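PDB 4ASM: beta-agarase D from Zobellia galactanivorans, which cleaves the beta-1,4-linkages of agarose at random as an endo-acting glycoside hydrolase of family 16, with retention of the anomeric configuration. Local coordinates for residues 76-84 against 115-123; 240-250 against 253-264. One frame throughout, in Å; residues are numbered along the deposited sequence. Where two conformers were deposited one is given.

In the fold
Both contacts lie in the GH16 catalytic domain, a beta-sandwich. Reading from the N terminus, 76-84 comes first. The chain then runs through strands 84-87, 90-96 and 102-106 before 115-123 returns to pair in parallel with strand 77-79. Interaction 1 therefore closes a loop of 30 residues, most of them strand. Interaction 2 opens much later and is local. Only two residues part 240-250 from 253-264, and it joins three successive antiparallel strands, 240-246, 249-253 and 259-264. The loops follow one another in series and neither nest nor cross. The contacts sit on opposite sides of the chain's centre. The nearest atoms of interaction 1 and interaction 2 are about 22 Å apart.

Interaction 1 (76-84 against 115-123); sequences PTKWMQNHV and RPETRAGCI
Strand 77-79 lies parallel to 118-120 in the GH16 beta-sandwich. Four backbone hydrogen bonds zip the strands together, from Thr118 N to Pro76 O at one end to Met80 N to Ala120 O at the other. Side chains fill hollows on both faces.

On the face of Thr77, Trp79, Ala120 and Cys122, the indole is the large bump. Cys122 lies over one face of it, CB making a CH-pi contact and SG a sulfur-aromatic one. Cys122 CB is 3.7 Å from the centroid of the Trp79 five-membered ring, and Cys122 SG 4.0 Å from that of its six-membered ring. SG stands anti to the backbone N (chi1 -174°), which carries the sulfur along the same indole face. Ala120 O meets the ring edge in its plane. Trp79 NE1 bonds to Val325 O on strand 320-326, and the ring also touches Glu326, a substrate-binding residue by similarity.

On the face of Lys78 and Arg119, the guanidinium of Arg119 is the shelf. Met80 SD rests over one of its faces, 3.7 Å from Arg119 NH1. The His83 ring meets the same face edge-on, the planes 84° apart, with His83 CE1 3.7 Å from Arg119 NH2. Ser96 OG is hydrogen-bonded to both His83 NE2 and Arg119 NE, and so links the two groups. Met80 and His83 belong to a segment that binds substrate by similarity.

Beyond the paired strands, a type I turn from Met80 to His83 brings the chain back. Gly121 leaves room there for the His83 backbone and Val84. At the N-terminal end, the Pro76 ring sits against the backbone of Arg115 and Pro116, Pro76 CB 3.4 Å from Pro116 O. At the other end Val84 CG1 and Ile123 CG2 are 3.4 Å apart, closer than usual for two carbons.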
loop_
_atom_site.group_PDB
_atom_site.type_symbol
_atom_site.label_atom_id
_atom_site.label_comp_id
_atom_site.label_asym_id
_atom_site.label_seq_id
_atom_site.Cartn_x
_atom_site.Cartn_y
_atom_site.Cartn_z
ATOM N N PRO A 76 2.600 -17.234 2.882
ATOM C CA PRO A 76 2.833 -18.270 1.894
ATOM C C PRO A 76 2.824 -17.704 0.457
ATOM O O PRO A 76 2.583 -18.450 -0.497
ATOM C CB PRO A 76 1.657 -19.212 2.150
ATOM C CG PRO A 76 0.529 -18.248 2.420
ATOM C CD PRO A 76 1.164 -17.134 3.232
ATOM N N THR A 77 3.097 -16.401 0.298
ATOM C CA THR A 77 3.230 -15.807 -1.042
ATOM C C THR A 77 4.533 -16.239 -1.709
ATOM O O THR A 77 5.582 -16.276 -1.075
ATOM C CB THR A 77 3.267 -14.288 -0.956
ATOM O OG1 THR A 77 2.113 -13.833 -0.244
ATOM C CG2 THR A 77 3.297 -13.620 -2.359
ATOM N N LYS A 78 4.440 -16.574 -3.001
ATOM C CA LYS A 78 5.644 -16.685 -3.841
ATOM C C LYS A 78 5.456 -15.803 -5.062
ATOM O O LYS A 78 4.680 -16.126 -5.968
ATOM C CB LYS A 78 5.944 -18.120 -4.254
ATOM C CG LYS A 78 7.321 -18.212 -4.977
ATOM C CD LYS A 78 7.414 -19.379 -5.937
ATOM C CE LYS A 78 6.619 -19.125 -7.223
ATOM N NZ LYS A 78 6.921 -20.164 -8.275
ATOM N N TRP A 79 6.170 -14.683 -5.101
ATOM C CA TRP A 79 6.083 -13.820 -6.260
ATOM C C TRP A 79 6.680 -14.498 -7.490
ATOM O O TRP A 79 7.707 -15.191 -7.403
ATOM C CB TRP A 79 6.737 -12.474 -5.995
ATOM C CG TRP A 79 5.975 -11.624 -5.045
ATOM C CD1 TRP A 79 4.618 -11.453 -4.992
ATOM C CD2 TRP A 79 6.528 -10.812 -4.026
ATOM N NE1 TRP A 79 4.290 -10.575 -3.977
ATOM C CE2 TRP A 79 5.448 -10.165 -3.368
ATOM C CE3 TRP A 79 7.840 -10.554 -3.603
ATOM C CZ2 TRP A 79 5.648 -9.289 -2.302
ATOM C CZ3 TRP A 79 8.035 -9.679 -2.559
ATOM C CH2 TRP A 79 6.948 -9.049 -1.922
ATOM N N MET A 80 5.997 -14.330 -8.615
ATOM C CA MET A 80 6.334 -15.026 -9.848
ATOM C C MET A 80 6.347 -14.061 -11.028
ATOM O O MET A 80 5.407 -13.279 -11.235
ATOM C CB MET A 80 5.347 -16.163 -10.111
ATOM C CG MET A 80 5.920 -17.208 -11.060
ATOM S SD MET A 80 4.834 -18.591 -11.223
ATOM C CE MET A 80 5.667 -19.442 -12.526
ATOM N N GLN A 81 7.417 -14.125 -11.816
ATOM C CA GLN A 81 7.595 -13.205 -12.931
ATOM C C GLN A 81 6.419 -13.243 -13.894
ATOM O O GLN A 81 5.994 -12.197 -14.394
ATOM C CB GLN A 81 8.897 -13.499 -13.684
ATOM C CG GLN A 81 10.124 -12.714 -13.185
ATOM C CD GLN A 81 10.480 -13.012 -11.729
ATOM O OE1 GLN A 81 11.132 -14.010 -11.427
ATOM N NE2 GLN A 81 10.025 -12.146 -10.815
ATOM N N ASN A 82 5.896 -14.445 -14.171
ATOM C CA ASN A 82 4.893 -14.567 -15.239
ATOM C C ASN A 82 3.458 -14.245 -14.811
ATOM O O ASN A 82 2.519 -14.462 -15.586
ATOM C CB ASN A 82 4.973 -15.924 -15.964
ATOM C CG ASN A 82 4.414 -17.057 -15.147
ATOM O OD1 ASN A 82 4.015 -16.884 -13.985
ATOM N ND2 ASN A 82 4.373 -18.240 -15.744
ATOM N N HIS A 83 3.302 -13.733 -13.587
ATOM C CA HIS A 83 1.981 -13.294 -13.084
ATOM C C HIS A 83 1.778 -11.781 -13.237
ATOM O O HIS A 83 1.089 -11.149 -12.446
ATOM C CB HIS A 83 1.786 -13.754 -11.625
ATOM C CG HIS A 83 1.398 -15.193 -11.501
ATOM N ND1 HIS A 83 1.964 -16.190 -12.273
ATOM C CD2 HIS A 83 0.440 -15.788 -10.753
ATOM C CE1 HIS A 83 1.393 -17.346 -11.970
ATOM N NE2 HIS A 83 0.468 -17.130 -11.050
ATOM N N VAL A 84 2.356 -11.226 -14.301
ATOM C CA VAL A 84 2.339 -9.801 -14.610
ATOM C C VAL A 84 2.163 -9.688 -16.114
ATOM O O VAL A 84 2.865 -10.353 -16.867
ATOM C CB VAL A 84 3.711 -9.149 -14.275
ATOM C CG1 VAL A 84 3.737 -7.694 -14.731
ATOM C CG2 VAL A 84 4.037 -9.269 -12.778
ATOM N N ARG A 115 0.942 -23.222 4.831
ATOM C CA ARG A 115 -0.341 -23.029 4.170
ATOM C C ARG A 115 -0.123 -23.269 2.687
ATOM O O ARG A 115 1.024 -23.292 2.244
ATOM C CB ARG A 115 -0.870 -21.604 4.412
ATOM C CG ARG A 115 -1.240 -21.263 5.852
ATOM C CD ARG A 115 -2.458 -22.027 6.306
ATOM N NE ARG A 115 -2.843 -21.645 7.670
ATOM C CZ ARG A 115 -2.407 -22.212 8.804
ATOM N NH1 ARG A 115 -1.519 -23.201 8.800
ATOM N NH2 ARG A 115 -2.863 -21.749 9.968
ATOM N N PRO A 116 -1.208 -23.441 1.906
ATOM C CA PRO A 116 -1.048 -23.488 0.453
ATOM C C PRO A 116 -0.302 -22.271 -0.074
ATOM O O PRO A 116 -0.552 -21.137 0.349
ATOM C CB PRO A 116 -2.491 -23.470 -0.064
ATOM C CG PRO A 116 -3.293 -24.110 1.040
ATOM C CD PRO A 116 -2.622 -23.603 2.303
ATOM N N GLU A 117 0.630 -22.506 -0.992
ATOM C CA GLU A 117 1.408 -21.412 -1.565
ATOM C C GLU A 117 0.586 -20.619 -2.564
ATOM O O GLU A 117 -0.097 -21.180 -3.406
ATOM C CB GLU A 117 2.679 -21.929 -2.249
ATOM C CG GLU A 117 3.506 -20.814 -2.864
ATOM C CD GLU A 117 4.881 -21.255 -3.282
ATOM O OE1 GLU A 117 5.686 -21.628 -2.404
ATOM O OE2 GLU A 117 5.157 -21.203 -4.498
ATOM N N THR A 118 0.661 -19.303 -2.463
ATOM C CA THR A 118 -0.045 -18.426 -3.392
ATOM C C THR A 118 0.962 -17.739 -4.292
ATOM O O THR A 118 1.759 -16.906 -3.838
ATOM C CB THR A 118 -0.879 -17.380 -2.656
ATOM O OG1 THR A 118 -1.830 -18.067 -1.826
ATOM C CG2 THR A 118 -1.630 -16.521 -3.669
ATOM N N ARG A 119 0.915 -18.094 -5.569
ATOM C CA ARG A 119 1.780 -17.469 -6.558
ATOM C C ARG A 119 1.151 -16.137 -6.917
ATOM O O ARG A 119 -0.062 -16.054 -7.068
ATOM C CB ARG A 119 1.885 -18.359 -7.801
ATOM C CG ARG A 119 2.308 -19.807 -7.478
ATOM C CD ARG A 119 2.664 -20.600 -8.746
ATOM N NE ARG A 119 1.616 -20.550 -9.761
ATOM C CZ ARG A 119 1.735 -21.057 -10.987
ATOM N NH1 ARG A 119 2.860 -21.690 -11.339
ATOM N NH2 ARG A 119 0.729 -20.936 -11.848
ATOM N N ALA A 120 1.969 -15.094 -7.069
ATOM C CA ALA A 120 1.420 -13.749 -7.309
ATOM C C ALA A 120 2.420 -12.846 -8.016
ATOM O O ALA A 120 3.607 -12.989 -7.844
ATOM C CB ALA A 120 1.019 -13.117 -5.975
ATOM N N GLY A 121 1.933 -11.858 -8.737
ATOM C CA GLY A 121 2.852 -10.946 -9.409
ATOM C C GLY A 121 3.317 -9.795 -8.516
ATOM O O GLY A 121 2.656 -9.432 -7.534
ATOM N N CYS A 122 4.447 -9.207 -8.891
ATOM C CA CYS A 122 5.022 -8.072 -8.184
ATOM C C CYS A 122 5.864 -7.314 -9.184
ATOM O O CYS A 122 6.672 -7.935 -9.886
ATOM C CB CYS A 122 5.904 -8.561 -7.028
ATOM S SG CYS A 122 6.528 -7.235 -5.968
ATOM N N ILE A 123 5.679 -5.997 -9.258
ATOM C CA ILE A 123 6.475 -5.177 -10.163
ATOM C C ILE A 123 7.054 -3.985 -9.439
ATOM O O ILE A 123 6.507 -3.533 -8.426
ATOM C CB ILE A 123 5.659 -4.699 -11.400
ATOM C CG1 ILE A 123 4.626 -3.646 -11.001
ATOM C CG2 ILE A 123 5.007 -5.890 -12.092
ATOM C CD1 ILE A 123 3.856 -3.087 -12.210
#

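Interaction 2 (240-250 against 253-264)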
loop_
_atom_site.group_PDB
_atom_site.type_symbol
_atom_site.label_atom_id
_atom_site.label_comp_id
_atom_site.label_asym_id
_atom_site.label_seq_id
_atom_site.Cartn_x
_atom_site.Cartn_y
_atom_site.Cartn_z
ATOM N N GLN A 240 -11.430 12.525 -3.433
ATOM C CA GLN A 240 -11.749 13.155 -2.151
ATOM C C GLN A 240 -10.599 12.905 -1.190
ATOM O O GLN A 240 -10.150 11.777 -1.069
ATOM C CB GLN A 240 -13.033 12.536 -1.593
ATOM C CG GLN A 240 -13.493 13.116 -0.263
ATOM C CD GLN A 240 -14.627 12.308 0.359
ATOM O OE1 GLN A 240 -14.557 11.076 0.520
ATOM N NE2 GLN A 240 -15.673 13.017 0.743
ATOM N N MET A 241 -10.119 13.945 -0.515
ATOM C CA MET A 241 -9.128 13.750 0.531
ATOM C C MET A 241 -9.795 13.006 1.690
ATOM O O MET A 241 -10.866 13.422 2.154
ATOM C CB MET A 241 -8.531 15.069 1.017
ATOM C CG MET A 241 -7.278 14.815 1.811
ATOM S SD MET A 241 -6.481 16.287 2.426
ATOM C CE MET A 241 -6.250 17.221 0.951
ATOM N N VAL A 242 -9.182 11.913 2.147
ATOM C CA VAL A 242 -9.807 11.102 3.205
ATOM C C VAL A 242 -8.977 10.961 4.482
ATOM O O VAL A 242 -9.497 10.536 5.506
ATOM C CB VAL A 242 -10.207 9.695 2.699
ATOM C CG1 VAL A 242 -11.304 9.797 1.633
ATOM C CG2 VAL A 242 -8.987 8.911 2.169
ATOM N N ARG A 243 -7.692 11.298 4.424
ATOM C CA ARG A 243 -6.829 11.155 5.594
ATOM C C ARG A 243 -5.571 12.007 5.467
ATOM O O ARG A 243 -5.034 12.165 4.375
ATOM C CB ARG A 243 -6.413 9.690 5.794
ATOM C CG ARG A 243 -5.651 9.453 7.109
ATOM C CD ARG A 243 -5.760 8.022 7.502
ATOM N NE ARG A 243 -4.685 7.542 8.371
ATOM C CZ ARG A 243 -4.825 7.218 9.658
ATOM N NH1 ARG A 243 -5.985 7.372 10.290
ATOM N NH2 ARG A 243 -3.795 6.703 10.324
ATOM N N ILE A 244 -5.117 12.565 6.587
ATOM C CA ILE A 244 -3.824 13.235 6.653
ATOM C C ILE A 244 -3.077 12.686 7.862
ATOM O O ILE A 244 -3.663 12.568 8.955
ATOM C CB ILE A 244 -3.942 14.769 6.819
ATOM C CG1 ILE A 244 -4.846 15.381 5.748
ATOM C CG2 ILE A 244 -2.548 15.428 6.742
ATOM C CD1 ILE A 244 -5.060 16.858 5.921
ATOM N N LEU A 245 -1.795 12.344 7.673
ATOM C CA LEU A 245 -0.866 12.108 8.780
ATOM C C LEU A 245 0.099 13.266 8.758
ATOM O O LEU A 245 0.703 13.572 7.720
ATOM C CB LEU A 245 -0.077 10.800 8.616
ATOM C CG LEU A 245 -0.579 9.659 9.490
ATOM C CD1 LEU A 245 -1.919 9.232 8.951
ATOM C CD2 LEU A 245 0.370 8.500 9.541
ATOM N N ASP A 246 0.228 13.957 9.876
ATOM C CA ASP A 246 1.103 15.120 9.910
ATOM C C ASP A 246 1.892 15.107 11.198
ATOM O O ASP A 246 1.450 15.652 12.235
ATOM C CB ASP A 246 0.294 16.413 9.740
ATOM C CG ASP A 246 1.178 17.633 9.542
ATOM O OD1 ASP A 246 2.305 17.652 10.095
ATOM O OD2 ASP A 246 0.749 18.584 8.827
ATOM N N ASN A 247 3.075 14.490 11.113
ATOM C CA ASN A 247 4.053 14.414 12.212
ATOM C C ASN A 247 3.587 13.574 13.413
ATOM O O ASN A 247 4.069 12.451 13.622
ATOM C CB ASN A 247 4.520 15.826 12.632
ATOM C CG ASN A 247 5.692 15.797 13.583
ATOM O OD1 ASN A 247 5.685 16.482 14.619
ATOM N ND2 ASN A 247 6.696 15.010 13.258
ATOM N N ASP A 248 2.656 14.114 14.207
ATOM C CA ASP A 248 2.214 13.478 15.448
ATOM C C ASP A 248 0.693 13.517 15.612
ATOM O O ASP A 248 0.177 13.259 16.694
ATOM C CB ASP A 248 2.912 14.078 16.691
ATOM C CG ASP A 248 2.771 15.581 16.785
ATOM O OD1 ASP A 248 2.081 16.194 15.953
ATOM O OD2 ASP A 248 3.397 16.158 17.710
ATOM N N ALA A 249 0.005 13.813 14.506
ATOM C CA ALA A 249 -1.448 13.970 14.500
ATOM C C ALA A 249 -2.046 13.408 13.233
ATOM O O ALA A 249 -1.366 13.275 12.202
ATOM C CB ALA A 249 -1.803 15.451 14.622
ATOM N N VAL A 250 -3.337 13.113 13.305
ATOM C CA VAL A 250 -4.045 12.457 12.222
ATOM C C VAL A 250 -5.386 13.158 12.039
ATOM O O VAL A 250 -6.001 13.619 13.007
ATOM C CB VAL A 250 -4.312 10.975 12.593
ATOM C CG1 VAL A 250 -5.039 10.266 11.514
ATOM C CG2 VAL A 250 -2.988 10.248 12.890
ATOM N N ARG A 253 -11.494 11.065 7.403
ATOM C CA ARG A 253 -12.930 11.120 7.136
ATOM C C ARG A 253 -13.570 9.868 7.657
ATOM O O ARG A 253 -13.218 8.761 7.255
ATOM C CB ARG A 253 -13.203 11.260 5.644
ATOM C CG ARG A 253 -13.028 12.654 5.155
ATOM C CD ARG A 253 -13.731 12.830 3.807
ATOM N NE ARG A 253 -13.272 14.045 3.166
ATOM C CZ ARG A 253 -13.876 15.217 3.247
ATOM N NH1 ARG A 253 -14.988 15.351 3.958
ATOM N NH2 ARG A 253 -13.368 16.255 2.595
ATOM N N LEU A 254 -14.528 10.071 8.564
ATOM C CA LEU A 254 -15.335 9.011 9.124
ATOM C C LEU A 254 -16.285 8.438 8.078
ATOM O O LEU A 254 -16.371 8.913 6.945
ATOM C CB LEU A 254 -16.130 9.586 10.307
ATOM C CG LEU A 254 -15.229 10.132 11.432
ATOM C CD1 LEU A 254 -16.112 10.762 12.535
ATOM C CD2 LEU A 254 -14.281 9.049 11.981
ATOM N N ALA A 255 -17.013 7.411 8.479
ATOM C CA ALA A 255 -17.891 6.694 7.549
ATOM C C ALA A 255 -18.916 7.600 6.858
ATOM O O ALA A 255 -19.287 7.359 5.692
ATOM C CB ALA A 255 -18.585 5.566 8.259
ATOM N N ASP A 256 -19.367 8.624 7.579
ATOM C CA ASP A 256 -20.339 9.571 7.025
ATOM C C ASP A 256 -19.700 10.741 6.284
ATOM O O ASP A 256 -20.403 11.656 5.852
ATOM C CB ASP A 256 -21.307 10.074 8.103
ATOM C CG ASP A 256 -20.665 11.045 9.074
ATOM O OD1 ASP A 256 -19.424 11.206 9.075
ATOM O OD2 ASP A 256 -21.413 11.667 9.887
ATOM N N GLY A 257 -18.372 10.718 6.164
ATOM C CA GLY A 257 -17.644 11.751 5.427
ATOM C C GLY A 257 -17.092 12.866 6.296
ATOM O O GLY A 257 -16.304 13.693 5.844
ATOM N N THR A 258 -17.509 12.894 7.547
ATOM C CA THR A 258 -17.167 13.973 8.429
ATOM C C THR A 258 -15.720 13.780 8.967
ATOM O O THR A 258 -15.251 12.648 9.155
ATOM C CB THR A 258 -18.310 14.034 9.476
ATOM O OG1 THR A 258 -18.816 15.370 9.614
ATOM C CG2 THR A 258 -17.993 13.375 10.713
ATOM N N TRP A 259 -15.003 14.880 9.166
ATOM C CA TRP A 259 -13.600 14.801 9.635
ATOM C C TRP A 259 -13.489 14.547 11.121
ATOM O O TRP A 259 -14.159 15.216 11.919
ATOM C CB TRP A 259 -12.817 16.077 9.332
ATOM C CG TRP A 259 -12.442 16.275 7.882
ATOM C CD1 TRP A 259 -12.962 17.200 7.023
ATOM C CD2 TRP A 259 -11.471 15.536 7.135
ATOM N NE1 TRP A 259 -12.372 17.098 5.791
ATOM C CE2 TRP A 259 -11.437 16.090 5.833
ATOM C CE3 TRP A 259 -10.606 14.477 7.442
ATOM C CZ2 TRP A 259 -10.587 15.600 4.831
ATOM C CZ3 TRP A 259 -9.755 13.995 6.444
ATOM C CH2 TRP A 259 -9.764 14.552 5.159
ATOM N N GLN A 260 -12.619 13.610 11.495
ATOM C CA GLN A 260 -12.237 13.427 12.898
ATOM C C GLN A 260 -10.737 13.645 13.069
ATOM O O GLN A 260 -9.929 13.084 12.309
ATOM C CB GLN A 260 -12.644 12.066 13.428
ATOM C CG GLN A 260 -12.389 11.957 14.916
ATOM C CD GLN A 260 -12.880 10.683 15.510
ATOM O OE1 GLN A 260 -13.761 10.699 16.386
ATOM N NE2 GLN A 260 -12.325 9.579 15.080
ATOM N N TYR A 261 -10.363 14.436 14.079
ATOM C CA TYR A 261 -8.963 14.799 14.332
ATOM C C TYR A 261 -8.523 14.031 15.542
ATOM O O TYR A 261 -9.184 14.088 16.597
ATOM C CB TYR A 261 -8.837 16.309 14.602
ATOM C CG TYR A 261 -9.497 17.129 13.534
ATOM C CD1 TYR A 261 -8.814 17.473 12.359
ATOM C CD2 TYR A 261 -10.831 17.528 13.671
ATOM C CE1 TYR A 261 -9.438 18.187 11.342
ATOM C CE2 TYR A 261 -11.463 18.262 12.672
ATOM C CZ TYR A 261 -10.766 18.569 11.508
ATOM O OH TYR A 261 -11.392 19.293 10.525
ATOM N N THR A 262 -7.439 13.278 15.394
ATOM C CA THR A 262 -6.988 12.427 16.480
ATOM C C THR A 262 -5.478 12.442 16.658
ATOM O O THR A 262 -4.745 12.912 15.805
ATOM C CB THR A 262 -7.448 10.960 16.290
ATOM O OG1 THR A 262 -6.897 10.466 15.062
ATOM C CG2 THR A 262 -8.988 10.826 16.273
ATOM N N TYR A 263 -5.024 11.950 17.799
ATOM C CA TYR A 263 -3.585 11.826 18.045
ATOM C C TYR A 263 -3.379 10.686 19.067
ATOM O O TYR A 263 -4.318 10.292 19.772
ATOM C CB TYR A 263 -2.994 13.164 18.537
ATOM C CG TYR A 263 -3.549 13.572 19.875
ATOM C CD1 TYR A 263 -4.757 14.281 19.961
ATOM C CD2 TYR A 263 -2.908 13.206 21.053
ATOM C CE1 TYR A 263 -5.304 14.604 21.190
ATOM C CE2 TYR A 263 -3.442 13.532 22.287
ATOM C CZ TYR A 263 -4.642 14.236 22.347
ATOM O OH TYR A 263 -5.212 14.555 23.569
ATOM N N PRO A 264 -2.166 10.119 19.126
ATOM C CA PRO A 264 -1.906 8.991 20.028
ATOM C C PRO A 264 -2.102 9.319 21.508
ATOM O O PRO A 264 -1.588 10.342 22.005
ATOM C CB PRO A 264 -0.439 8.636 19.734
ATOM C CG PRO A 264 -0.187 9.182 18.343
ATOM C CD PRO A 264 -0.997 10.458 18.290
HETATM O O HOH W 1 -11.642 16.448 -0.226
#
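Gln240 lays its amide over the guanidinium of Arg253 at the start of an antiparallel beta-meander, strands 240-246, 249-253 and 259-264, within the GH16 catalytic domain. The two flat groups are stacked, their planes 11° apart. Trp259 NE1 lies 3.3 Å above the opposite face of the Arg253 guanidinium, toward its rim.

Met241 follows. The carbonyl O of Met241 takes a 2.7 Å bond from Arg253 NE, in the guanidinium plane and almost in line with the C=O. Its CG packs crosswise on Trp259 CH2. Water 1 accepts from Met241 N and, weakly, from Arg253 NH2.

At Val242 the carbonyl O accepts from Arg253 N at 2.8 Å. Val242 and Arg243 both face Tyr235, a classic beta bulge. Arg243 NH1 makes a salt bridge with Asp203 OD2.

Asp246 O accepts from both Asp248 N and Ala249 N where the chain reverses, and Asp246 N bonds to Ala249 O. Asp248 O lies 3.4 Å from Pro264 CD. Val250 and Thr262 form a hydrogen-bonded antiparallel pair, N to O both ways. Thr262 OG1 approaches Val250 CB to 3.6 Å.

The same arginine also reaches into the hairpin connection: Arg253 NH1 gives a 2.8 Å bond to Gly257 O, in the carbonyl plane.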